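Local coordinates for alcohol dehydrogenase (Thermus thermophilus, PDB 2EIH), which probably oxidises alcohols to carbonyl compounds as an NAD-dependent oxidoreductase of the zinc-containing medium-chain dehydrogenase family, at residues Val4-Arg9 / Leu55-Leu61; Leu34-Ala38 / Phe141-Ala146; Ala101-Asn105 / Thr290-Lys294. All coordinates share one frame; numbering follows the deposited sequence.

Interaction 1: Val4-Arg9 / Leu55-Leu61; sequences VVMRAR and LPLPHVL
With CG anti to the backbone N in both Met6 and His59 (chi1 -160° and 177°), the thioether is brought beside the imidazole. The two residues sit in a three-stranded antiparallel sheet of the catalytic part of this medium-chain dehydrogenase fold: strand 2-6 runs between strand 15-19 and the short, loosely bonded edge strand 59-60. The thioether of Met6 suits this mixed setting of leucine and imidazole, since it is flexible and polarisable. SD comes to the edge of the imidazole of His59, 5.2 Å from the ring centroid, and also meets Leu61 CD2 at 3.7 Å. Val46 of helix 41-48 covers this group, and His59 spends NE2 on the carbonyl of Gly114. Backbone pairing is poor: Met6 N reaches His59 O at 2.8 Å, but the bond is weak and strongly bent. A water helps to join the strands, donating to Val4 O and His59 O and accepting from Leu61 N. On the side of Val5, Pro58, which follows a cis peptide, lies alongside with its CB 3.6 Å from Val5 CB. Arg7 turns to Glu16 for a salt bridge. Arg9, extended from CG to NE, carries its guanidinium to the turn before the edge strand, where Leu57 CD2 lies over one face; NH1 donates to an in-plane lone pair of Leu55 O at 2.9 Å.

Interaction 2: Leu34-Ala38 / Phe141-Ala146; sequences LKAAA and FEEAAA
Lys35 lays a methylene, not its ammonium, over the middle of the Phe141 ring: CG stands 3.6 Å from the ring centroid and only 5° off the normal, a CH-pi contact. A bend at chi2 (-54°) folds the lysine over the ring, CB meeting Phe141 CG at 3.6 Å. A lysine fits this partly exposed margin because its aliphatic stem can pack while NZ ends beside the ring, near Phe141 CE2. Lys135 makes a separate cation-pi contact with the same ring. With an alanine here in place of Phe141, the stem of Lys35 would probably lose the flat surface it rests on and be freer to turn, and Lys135 would lose its aromatic partner.

Deeper in, alanines allow strand 36-38 and helix 141-146 to approach closely, their axes 7.1 Å apart and 35° from parallel. Ala36 CB meets Ala145 CB at 3.8 Å, and Ala38 CB lies against the helix backbone, 3.2 Å from Ala145 O. A classic beta bulge sets Lys35 and Ala36 together opposite Ser66; the hydroxyl of Ser66 also bonds to Phe141 O, while Glu142 reaches Gln341. This is helix-on-sheet packing in the catalytic domain of the medium-chain dehydrogenase fold, just before helix 148-161 leads toward the Rossmann sheet.

Interaction 3: Ala101-Asn105 / Thr290-Lys294; sequences AGEDN and TMASK
Asp104 grips Lys294 twice. Its OD2 forms a salt bridge with Lys294 NZ at 2.7 Å, the amine standing well above the carboxylate plane, while OD1 accepts from Lys294 N at 3.1 Å on its syn side, in a fairly straight bond (161°). Bends at chi3 and chi4 curl the lysine back so that one residue supplies both donors. Next to it, Asn105 ND2 donates to Thr290 O at 3.3 Å, close to the carbonyl axis and near the plane of the amide. An amide suits this position, offering an N-H to a backbone carbonyl without adding a charge. Ser293 OG donates a hydrogen bond to Gly102 O at 2.7 Å, from above the carbonyl plane.

Asp104 and Asn105 both hold CG between the backbone N and the carbonyl carbon (chi1 61° and 63°), which brings the carboxylate and the amide up against 290-294. A water donates to Asp104 OD2 and Ala292 O, giving the buried carboxylate a further partner. Behind the salt bridge, Lys294 NZ also bonds Ser92 OG and Gly90 O, which probably fixes the amine and spreads its charge. Gly102 ends helix 97-100 in a Schellman motif; its positive phi suits glycine. Ser293 and Lys294 pack on Leu100 of a second subunit, and Thr290 on Phe280 of a third.

The side chain of Asp104 lies about 6 Å from the zinc ion held by Cys93, Cys96, Cys99 and Cys107. The contact thus ties the four-cysteine zinc lobe, probably the structural site known from many zinc-containing alcohol dehydrogenases, to the loop after the last strand of the Rossmann sheet.

The three contacts share no strand or helix and do not touch, their centres lying 21 to 26 Å apart. Interaction 1 is partly buried at the periphery of the catalytic domain, about 22 Å from the chain centre, and mixes apolar packing with a few backbone and water bonds. Interaction 2, buried deeper in that domain, has no hydrogen bond between its segments and relies on small side chains and one aromatic face. Interaction 3 is also buried but mainly polar, as befits a joint between two loops near zinc and beside neighbouring subunits. Helix 148-161, which follows the helix of interaction 2, packs against interaction 3.

Interaction 1: Val4-Arg9 / Leu55-Leu61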
ATOM      1  N   VAL A   4      39.437  18.822 -10.185  1.00 27.51           N
ATOM      2  CA  VAL A   4      38.972  19.528 -11.358  1.00 27.39           C
ATOM      3  C   VAL A   4      37.983  20.532 -10.805  1.00 28.84           C
ATOM      4  O   VAL A   4      36.895  20.170 -10.365  1.00 28.93           O
ATOM      5  CB  VAL A   4      38.256  18.605 -12.338  1.00 26.24           C
ATOM      6  CG1 VAL A   4      37.493  19.433 -13.358  1.00 26.25           C
ATOM      7  CG2 VAL A   4      39.263  17.707 -13.021  1.00 25.76           C
ATOM      8  N   VAL A   5      38.393  21.792 -10.805  1.00 31.73           N
ATOM      9  CA  VAL A   5      37.562  22.867 -10.304  1.00 33.34           C
ATOM     10  C   VAL A   5      36.784  23.501 -11.440  1.00 35.56           C
ATOM     11  O   VAL A   5      37.084  23.298 -12.621  1.00 34.74           O
ATOM     12  CB  VAL A   5      38.400  23.958  -9.600  1.00 34.03           C
ATOM     13  CG1 VAL A   5      38.915  23.439  -8.263  1.00 34.36           C
ATOM     14  CG2 VAL A   5      39.567  24.376 -10.488  1.00 33.51           C
ATOM     15  N   MET A   6      35.788  24.285 -11.053  1.00 37.95           N
ATOM     16  CA  MET A   6      34.904  24.975 -11.971  1.00 40.37           C
ATOM     17  C   MET A   6      35.157  26.467 -11.806  1.00 44.03           C
ATOM     18  O   MET A   6      34.494  27.126 -11.004  1.00 45.50           O
ATOM     19  CB  MET A   6      33.476  24.647 -11.580  1.00 38.60           C
ATOM     20  CG  MET A   6      32.452  24.854 -12.638  1.00 36.43           C
ATOM     21  SD  MET A   6      30.923  24.325 -11.917  1.00 35.29           S
ATOM     22  CE  MET A   6      29.918  25.738 -12.252  1.00 34.79           C
ATOM     23  N   ARG A   7      36.127  26.985 -12.557  1.00 46.61           N
ATOM     24  CA  ARG A   7      36.483  28.399 -12.500  1.00 49.11           C
ATOM     25  C   ARG A   7      35.288  29.317 -12.713  1.00 49.47           C
ATOM     26  O   ARG A   7      35.108  30.296 -11.989  1.00 48.79           O
ATOM     27  CB  ARG A   7      37.555  28.724 -13.550  1.00 51.28           C
ATOM     28  CG  ARG A   7      38.955  28.220 -13.200  1.00 53.50           C
ATOM     29  CD  ARG A   7      39.397  28.721 -11.825  1.00 52.52           C
ATOM     30  NE  ARG A   7      40.665  28.131 -11.408  1.00 52.31           N
ATOM     31  CZ  ARG A   7      41.133  28.162 -10.164  1.00 52.71           C
ATOM     32  NH1 ARG A   7      40.438  28.757  -9.201  1.00 51.98           N
ATOM     33  NH2 ARG A   7      42.300  27.593  -9.881  1.00 53.07           N
ATOM     34  N   ALA A   8      34.484  28.994 -13.719  1.00 49.94           N
ATOM     35  CA  ALA A   8      33.309  29.779 -14.057  1.00 49.46           C
ATOM     36  C   ALA A   8      32.301  28.891 -14.769  1.00 50.16           C
ATOM     37  O   ALA A   8      32.611  27.757 -15.145  1.00 51.38           O
ATOM     38  CB  ALA A   8      33.703  30.939 -14.952  1.00 49.90           C
ATOM     39  N   ARG A   9      31.098  29.419 -14.961  1.00 49.89           N
ATOM     40  CA  ARG A   9      30.028  28.686 -15.627  1.00 49.00           C
ATOM     41  C   ARG A   9      30.091  28.857 -17.141  1.00 48.24           C
ATOM     42  O   ARG A   9      30.338  29.949 -17.649  1.00 48.92           O
ATOM     43  CB  ARG A   9      28.675  29.163 -15.094  1.00 48.85           C
ATOM     44  CG  ARG A   9      28.563  29.042 -13.578  1.00 50.55           C
ATOM     45  CD  ARG A   9      27.155  29.305 -13.070  1.00 51.72           C
ATOM     46  NE  ARG A   9      27.048  29.076 -11.632  1.00 53.50           N
ATOM     47  CZ  ARG A   9      27.582  29.867 -10.705  1.00 55.86           C
ATOM     48  NH1 ARG A   9      27.439  29.578  -9.417  1.00 56.84           N
ATOM     49  NH2 ARG A   9      28.248  30.958 -11.059  1.00 55.75           N
ATOM     50  N   LEU A  55      26.212  29.710  -6.471  1.00 61.12           N
ATOM     51  CA  LEU A  55      27.182  28.706  -6.064  1.00 58.24           C
ATOM     52  C   LEU A  55      28.595  29.294  -6.028  1.00 56.58           C
ATOM     53  O   LEU A  55      29.091  29.807  -7.033  1.00 57.46           O
ATOM     54  CB  LEU A  55      27.145  27.541  -7.052  1.00 58.24           C
ATOM     55  CG  LEU A  55      28.259  26.508  -6.887  1.00 59.49           C
ATOM     56  CD1 LEU A  55      27.956  25.619  -5.692  1.00 59.34           C
ATOM     57  CD2 LEU A  55      28.381  25.674  -8.154  1.00 59.91           C
ATOM     58  N   PRO A  56      29.269  29.215  -4.871  1.00 53.95           N
ATOM     59  CA  PRO A  56      30.626  29.751  -4.754  1.00 51.82           C
ATOM     60  C   PRO A  56      31.599  29.042  -5.692  1.00 49.59           C
ATOM     61  O   PRO A  56      31.409  27.879  -6.024  1.00 47.82           O
ATOM     62  CB  PRO A  56      30.959  29.512  -3.282  1.00 52.38           C
ATOM     63  CG  PRO A  56      30.227  28.237  -2.990  1.00 54.02           C
ATOM     64  CD  PRO A  56      28.885  28.493  -3.645  1.00 53.82           C
ATOM     65  N   LEU A  57      32.636  29.752  -6.119  1.00 47.81           N
ATOM     66  CA  LEU A  57      33.637  29.182  -7.006  1.00 46.99           C
ATOM     67  C   LEU A  57      35.009  29.386  -6.364  1.00 45.73           C
ATOM     68  O   LEU A  57      35.196  30.329  -5.600  1.00 46.93           O
ATOM     69  CB  LEU A  57      33.575  29.855  -8.376  1.00 47.67           C
ATOM     70  CG  LEU A  57      32.190  29.911  -9.036  1.00 49.82           C
ATOM     71  CD1 LEU A  57      32.302  30.571 -10.408  1.00 49.64           C
ATOM     72  CD2 LEU A  57      31.605  28.505  -9.179  1.00 49.80           C
ATOM     73  N   PRO A  58      35.986  28.506  -6.666  1.00 43.67           N
ATOM     74  CA  PRO A  58      35.820  27.347  -7.550  1.00 41.06           C
ATOM     75  C   PRO A  58      34.961  26.242  -6.935  1.00 36.64           C
ATOM     76  O   PRO A  58      34.862  26.127  -5.717  1.00 35.57           O
ATOM     77  CB  PRO A  58      37.261  26.907  -7.792  1.00 41.77           C
ATOM     78  CG  PRO A  58      37.904  27.185  -6.481  1.00 43.25           C
ATOM     79  CD  PRO A  58      37.363  28.567  -6.140  1.00 42.37           C
ATOM     80  N   HIS A  59      34.351  25.426  -7.789  1.00 34.36           N
ATOM     81  CA  HIS A  59      33.503  24.332  -7.340  1.00 31.60           C
ATOM     82  C   HIS A  59      33.946  22.990  -7.911  1.00 30.08           C
ATOM     83  O   HIS A  59      34.336  22.891  -9.074  1.00 28.48           O
ATOM     84  CB  HIS A  59      32.050  24.595  -7.742  1.00 29.77           C
ATOM     85  CG  HIS A  59      31.119  23.486  -7.387  1.00 30.67           C
ATOM     86  ND1 HIS A  59      30.931  23.063  -6.085  1.00 31.65           N
ATOM     87  CD2 HIS A  59      30.325  22.703  -8.155  1.00 30.58           C
ATOM     88  CE1 HIS A  59      30.058  22.068  -6.073  1.00 30.95           C
ATOM     89  NE2 HIS A  59      29.677  21.831  -7.315  1.00 31.06           N
ATOM     90  N   VAL A  60      33.883  21.956  -7.078  1.00 29.70           N
ATOM     91  CA  VAL A  60      34.247  20.615  -7.501  1.00 26.78           C
ATOM     92  C   VAL A  60      32.972  19.826  -7.752  1.00 26.46           C
ATOM     93  O   VAL A  60      32.200  19.575  -6.834  1.00 25.99           O
ATOM     94  CB  VAL A  60      35.067  19.880  -6.428  1.00 26.30           C
ATOM     95  CG1 VAL A  60      35.459  18.483  -6.931  1.00 24.29           C
ATOM     96  CG2 VAL A  60      36.305  20.683  -6.092  1.00 25.62           C
ATOM     97  N   LEU A  61      32.758  19.432  -8.998  1.00 25.37           N
ATOM     98  CA  LEU A  61      31.580  18.670  -9.349  1.00 24.67           C
ATOM     99  C   LEU A  61      31.765  17.222  -8.898  1.00 25.15           C
ATOM    100  O   LEU A  61      32.798  16.874  -8.323  1.00 26.14           O
ATOM    101  CB  LEU A  61      31.383  18.727 -10.864  1.00 25.86           C
ATOM    102  CG  LEU A  61      31.278  20.121 -11.500  1.00 25.31           C
ATOM    103  CD1 LEU A  61      31.283  20.001 -13.031  1.00 22.41           C
ATOM    104  CD2 LEU A  61      29.997  20.815 -11.038  1.00 23.12           C
TER
HETATM  105  O   HOH W   1      34.489  20.676 -10.863  1.00 16.74           O

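Interaction 2: Leu34-Ala38 / Phe141-Ala146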
ATOM      1  N   LEU A  34      39.363   8.902  -3.290  1.00 26.24           N
ATOM      2  CA  LEU A  34      38.653   8.463  -4.494  1.00 26.35           C
ATOM      3  C   LEU A  34      39.492   7.698  -5.522  1.00 25.07           C
ATOM      4  O   LEU A  34      40.683   7.943  -5.685  1.00 26.01           O
ATOM      5  CB  LEU A  34      38.005   9.676  -5.167  1.00 25.67           C
ATOM      6  CG  LEU A  34      36.894  10.333  -4.340  1.00 28.72           C
ATOM      7  CD1 LEU A  34      36.669  11.771  -4.765  1.00 29.58           C
ATOM      8  CD2 LEU A  34      35.624   9.518  -4.477  1.00 25.70           C
ATOM      9  N   LYS A  35      38.841   6.771  -6.212  1.00 24.00           N
ATOM     10  CA  LYS A  35      39.479   5.964  -7.237  1.00 24.08           C
ATOM     11  C   LYS A  35      38.804   6.237  -8.579  1.00 23.92           C
ATOM     12  O   LYS A  35      39.435   6.227  -9.639  1.00 24.23           O
ATOM     13  CB  LYS A  35      39.360   4.469  -6.893  1.00 27.07           C
ATOM     14  CG  LYS A  35      40.322   3.947  -5.807  1.00 27.13           C
ATOM     15  CD  LYS A  35      41.774   4.280  -6.141  1.00 31.10           C
ATOM     16  CE  LYS A  35      42.792   3.533  -5.270  1.00 35.09           C
ATOM     17  NZ  LYS A  35      43.106   2.152  -5.755  1.00 39.03           N
ATOM     18  N   ALA A  36      37.507   6.488  -8.515  1.00 22.35           N
ATOM     19  CA  ALA A  36      36.735   6.758  -9.702  1.00 23.15           C
ATOM     20  C   ALA A  36      35.563   7.667  -9.374  1.00 24.18           C
ATOM     21  O   ALA A  36      34.964   7.569  -8.301  1.00 26.07           O
ATOM     22  CB  ALA A  36      36.228   5.445 -10.298  1.00 20.55           C
ATOM     23  N   ALA A  37      35.259   8.575 -10.291  1.00 23.88           N
ATOM     24  CA  ALA A  37      34.130   9.475 -10.130  1.00 24.26           C
ATOM     25  C   ALA A  37      33.326   9.302 -11.402  1.00 24.94           C
ATOM     26  O   ALA A  37      33.855   9.452 -12.510  1.00 25.77           O
ATOM     27  CB  ALA A  37      34.599  10.906  -9.996  1.00 23.06           C
ATOM     28  N   ALA A  38      32.057   8.958 -11.240  1.00 23.76           N
ATOM     29  CA  ALA A  38      31.185   8.759 -12.380  1.00 23.94           C
ATOM     30  C   ALA A  38      30.543  10.083 -12.727  1.00 24.49           C
ATOM     31  O   ALA A  38      30.230  10.880 -11.847  1.00 24.62           O
ATOM     32  CB  ALA A  38      30.111   7.721 -12.056  1.00 24.22           C
ATOM     33  N   PHE A 141      36.726  -0.464  -9.392  1.00 17.92           N
ATOM     34  CA  PHE A 141      36.335   0.838  -8.874  1.00 18.70           C
ATOM     35  C   PHE A 141      35.466   1.665  -9.871  1.00 18.11           C
ATOM     36  O   PHE A 141      34.547   2.370  -9.443  1.00 17.23           O
ATOM     37  CB  PHE A 141      37.588   1.603  -8.438  1.00 18.16           C
ATOM     38  CG  PHE A 141      38.146   1.138  -7.117  1.00 20.15           C
ATOM     39  CD1 PHE A 141      37.480   1.418  -5.927  1.00 17.48           C
ATOM     40  CD2 PHE A 141      39.341   0.425  -7.058  1.00 21.37           C
ATOM     41  CE1 PHE A 141      38.002   0.998  -4.710  1.00 20.73           C
ATOM     42  CE2 PHE A 141      39.865   0.001  -5.840  1.00 19.40           C
ATOM     43  CZ  PHE A 141      39.201   0.288  -4.669  1.00 19.20           C
ATOM     44  N   GLU A 142      35.720   1.562 -11.178  1.00 15.60           N
ATOM     45  CA  GLU A 142      34.932   2.325 -12.154  1.00 16.58           C
ATOM     46  C   GLU A 142      33.508   1.785 -12.255  1.00 18.09           C
ATOM     47  O   GLU A 142      32.572   2.535 -12.520  1.00 17.55           O
ATOM     48  CB  GLU A 142      35.573   2.297 -13.547  1.00 18.07           C
ATOM     49  CG  GLU A 142      36.954   2.940 -13.624  1.00 18.21           C
ATOM     50  CD  GLU A 142      38.071   2.015 -13.167  1.00 20.66           C
ATOM     51  OE1 GLU A 142      37.773   0.965 -12.554  1.00 19.04           O
ATOM     52  OE2 GLU A 142      39.249   2.341 -13.433  1.00 18.38           O
ATOM     53  N   GLU A 143      33.356   0.480 -12.058  1.00 18.90           N
ATOM     54  CA  GLU A 143      32.049  -0.157 -12.115  1.00 18.95           C
ATOM     55  C   GLU A 143      31.260   0.259 -10.867  1.00 20.13           C
ATOM     56  O   GLU A 143      30.071   0.616 -10.940  1.00 22.58           O
ATOM     57  CB  GLU A 143      32.223  -1.685 -12.173  1.00 18.42           C
ATOM     58  CG  GLU A 143      32.715  -2.235 -13.511  1.00 19.28           C
ATOM     59  CD  GLU A 143      32.919  -3.753 -13.511  1.00 20.43           C
ATOM     60  OE1 GLU A 143      32.773  -4.371 -14.585  1.00 15.12           O
ATOM     61  OE2 GLU A 143      33.193  -4.320 -12.434  1.00 22.39           O
ATOM     62  N   ALA A 144      31.940   0.248  -9.722  1.00 19.98           N
ATOM     63  CA  ALA A 144      31.325   0.637  -8.456  1.00 19.16           C
ATOM     64  C   ALA A 144      30.839   2.088  -8.528  1.00 19.52           C
ATOM     65  O   ALA A 144      29.665   2.373  -8.240  1.00 20.28           O
ATOM     66  CB  ALA A 144      32.324   0.467  -7.324  1.00 15.86           C
ATOM     67  N   ALA A 145      31.724   3.004  -8.926  1.00 17.81           N
ATOM     68  CA  ALA A 145      31.337   4.414  -9.024  1.00 17.67           C
ATOM     69  C   ALA A 145      30.149   4.643  -9.939  1.00 15.63           C
ATOM     70  O   ALA A 145      29.402   5.596  -9.774  1.00 19.36           O
ATOM     71  CB  ALA A 145      32.516   5.262  -9.501  1.00 13.88           C
ATOM     72  N   ALA A 146      29.952   3.759 -10.898  1.00 14.97           N
ATOM     73  CA  ALA A 146      28.849   3.934 -11.830  1.00 16.15           C
ATOM     74  C   ALA A 146      27.456   3.579 -11.283  1.00 18.04           C
ATOM     75  O   ALA A 146      26.449   4.000 -11.841  1.00 19.41           O
ATOM     76  CB  ALA A 146      29.120   3.128 -13.100  1.00 13.99           C
TER

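Interaction 3: Ala101-Asn105 / Thr290-Lys294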
ATOM      1  N   ALA A 101      11.536   9.788   8.203  1.00 40.55           N
ATOM      2  CA  ALA A 101      10.616   8.863   7.540  1.00 41.04           C
ATOM      3  C   ALA A 101      11.324   8.092   6.425  1.00 41.47           C
ATOM      4  O   ALA A 101      10.720   7.243   5.762  1.00 39.77           O
ATOM      5  CB  ALA A 101       9.422   9.633   6.968  1.00 41.36           C
ATOM      6  N   GLY A 102      12.603   8.398   6.220  1.00 42.16           N
ATOM      7  CA  GLY A 102      13.375   7.725   5.190  1.00 43.04           C
ATOM      8  C   GLY A 102      13.406   8.490   3.879  1.00 42.58           C
ATOM      9  O   GLY A 102      14.291   8.280   3.051  1.00 44.02           O
ATOM     10  N   GLU A 103      12.438   9.380   3.698  1.00 41.01           N
ATOM     11  CA  GLU A 103      12.329  10.176   2.485  1.00 40.65           C
ATOM     12  C   GLU A 103      13.318  11.343   2.479  1.00 40.43           C
ATOM     13  O   GLU A 103      12.934  12.497   2.280  1.00 39.73           O
ATOM     14  CB  GLU A 103      10.900  10.707   2.350  1.00 42.23           C
ATOM     15  CG  GLU A 103       9.837   9.632   2.155  1.00 44.77           C
ATOM     16  CD  GLU A 103       8.487  10.050   2.705  1.00 47.55           C
ATOM     17  OE1 GLU A 103       7.520   9.264   2.577  1.00 48.06           O
ATOM     18  OE2 GLU A 103       8.395  11.161   3.278  1.00 49.42           O
ATOM     19  N   ASP A 104      14.596  11.040   2.680  1.00 40.08           N
ATOM     20  CA  ASP A 104      15.623  12.074   2.712  1.00 39.15           C
ATOM     21  C   ASP A 104      15.682  12.885   1.414  1.00 39.49           C
ATOM     22  O   ASP A 104      15.928  14.096   1.441  1.00 37.62           O
ATOM     23  CB  ASP A 104      16.989  11.441   3.016  1.00 39.14           C
ATOM     24  CG  ASP A 104      17.415  10.421   1.969  1.00 37.20           C
ATOM     25  OD1 ASP A 104      16.673   9.449   1.741  1.00 37.86           O
ATOM     26  OD2 ASP A 104      18.494  10.604   1.379  1.00 35.88           O
ATOM     27  N   ASN A 105      15.438  12.220   0.284  1.00 40.27           N
ATOM     28  CA  ASN A 105      15.460  12.881  -1.026  1.00 40.70           C
ATOM     29  C   ASN A 105      14.322  13.893  -1.165  1.00 42.05           C
ATOM     30  O   ASN A 105      14.189  14.569  -2.188  1.00 42.91           O
ATOM     31  CB  ASN A 105      15.404  11.839  -2.166  1.00 38.97           C
ATOM     32  CG  ASN A 105      14.114  11.031  -2.177  1.00 37.46           C
ATOM     33  OD1 ASN A 105      13.681  10.516  -1.149  1.00 34.66           O
ATOM     34  ND2 ASN A 105      13.506  10.904  -3.351  1.00 37.46           N
ATOM     35  N   THR A 290      12.916  11.910  -8.665  1.00 34.25           N
ATOM     36  CA  THR A 290      14.293  12.365  -8.610  1.00 35.49           C
ATOM     37  C   THR A 290      14.973  11.592  -7.506  1.00 33.49           C
ATOM     38  O   THR A 290      14.511  11.591  -6.371  1.00 34.61           O
ATOM     39  CB  THR A 290      14.383  13.882  -8.325  1.00 37.81           C
ATOM     40  OG1 THR A 290      13.808  14.619  -9.417  1.00 40.59           O
ATOM     41  CG2 THR A 290      15.839  14.306  -8.169  1.00 39.53           C
ATOM     42  N   MET A 291      16.059  10.914  -7.852  1.00 32.42           N
ATOM     43  CA  MET A 291      16.810  10.125  -6.878  1.00 31.99           C
ATOM     44  C   MET A 291      15.936   9.086  -6.149  1.00 31.23           C
ATOM     45  O   MET A 291      14.966   8.569  -6.708  1.00 32.20           O
ATOM     46  CB  MET A 291      17.480  11.061  -5.864  1.00 31.65           C
ATOM     47  CG  MET A 291      18.727  11.789  -6.395  1.00 32.47           C
ATOM     48  SD  MET A 291      20.195  10.734  -6.644  1.00 33.61           S
ATOM     49  CE  MET A 291      20.953  10.728  -5.010  1.00 28.26           C
ATOM     50  N   ALA A 292      16.295   8.773  -4.909  1.00 29.19           N
ATOM     51  CA  ALA A 292      15.560   7.801  -4.116  1.00 29.11           C
ATOM     52  C   ALA A 292      16.049   7.891  -2.684  1.00 29.97           C
ATOM     53  O   ALA A 292      16.942   8.680  -2.372  1.00 31.86           O
ATOM     54  CB  ALA A 292      15.792   6.395  -4.652  1.00 25.16           C
ATOM     55  N   SER A 293      15.456   7.087  -1.812  1.00 29.72           N
ATOM     56  CA  SER A 293      15.842   7.063  -0.409  1.00 29.94           C
ATOM     57  C   SER A 293      17.207   6.391  -0.262  1.00 30.26           C
ATOM     58  O   SER A 293      17.485   5.391  -0.926  1.00 30.10           O
ATOM     59  CB  SER A 293      14.799   6.294   0.402  1.00 28.65           C
ATOM     60  OG  SER A 293      15.240   6.120   1.728  1.00 28.67           O
ATOM     61  N   LYS A 294      18.056   6.940   0.600  1.00 28.30           N
ATOM     62  CA  LYS A 294      19.379   6.370   0.820  1.00 29.26           C
ATOM     63  C   LYS A 294      19.346   4.892   1.178  1.00 29.54           C
ATOM     64  O   LYS A 294      20.262   4.145   0.851  1.00 30.54           O
ATOM     65  CB  LYS A 294      20.105   7.120   1.935  1.00 28.28           C
ATOM     66  CG  LYS A 294      20.686   8.441   1.534  1.00 27.38           C
ATOM     67  CD  LYS A 294      21.685   8.911   2.585  1.00 27.95           C
ATOM     68  CE  LYS A 294      21.006   9.683   3.706  1.00 29.29           C
ATOM     69  NZ  LYS A 294      20.471  10.984   3.210  1.00 28.52           N
TER
HETATM   70  O   HOH W   2      18.929   9.991  -1.145  1.00 29.98           O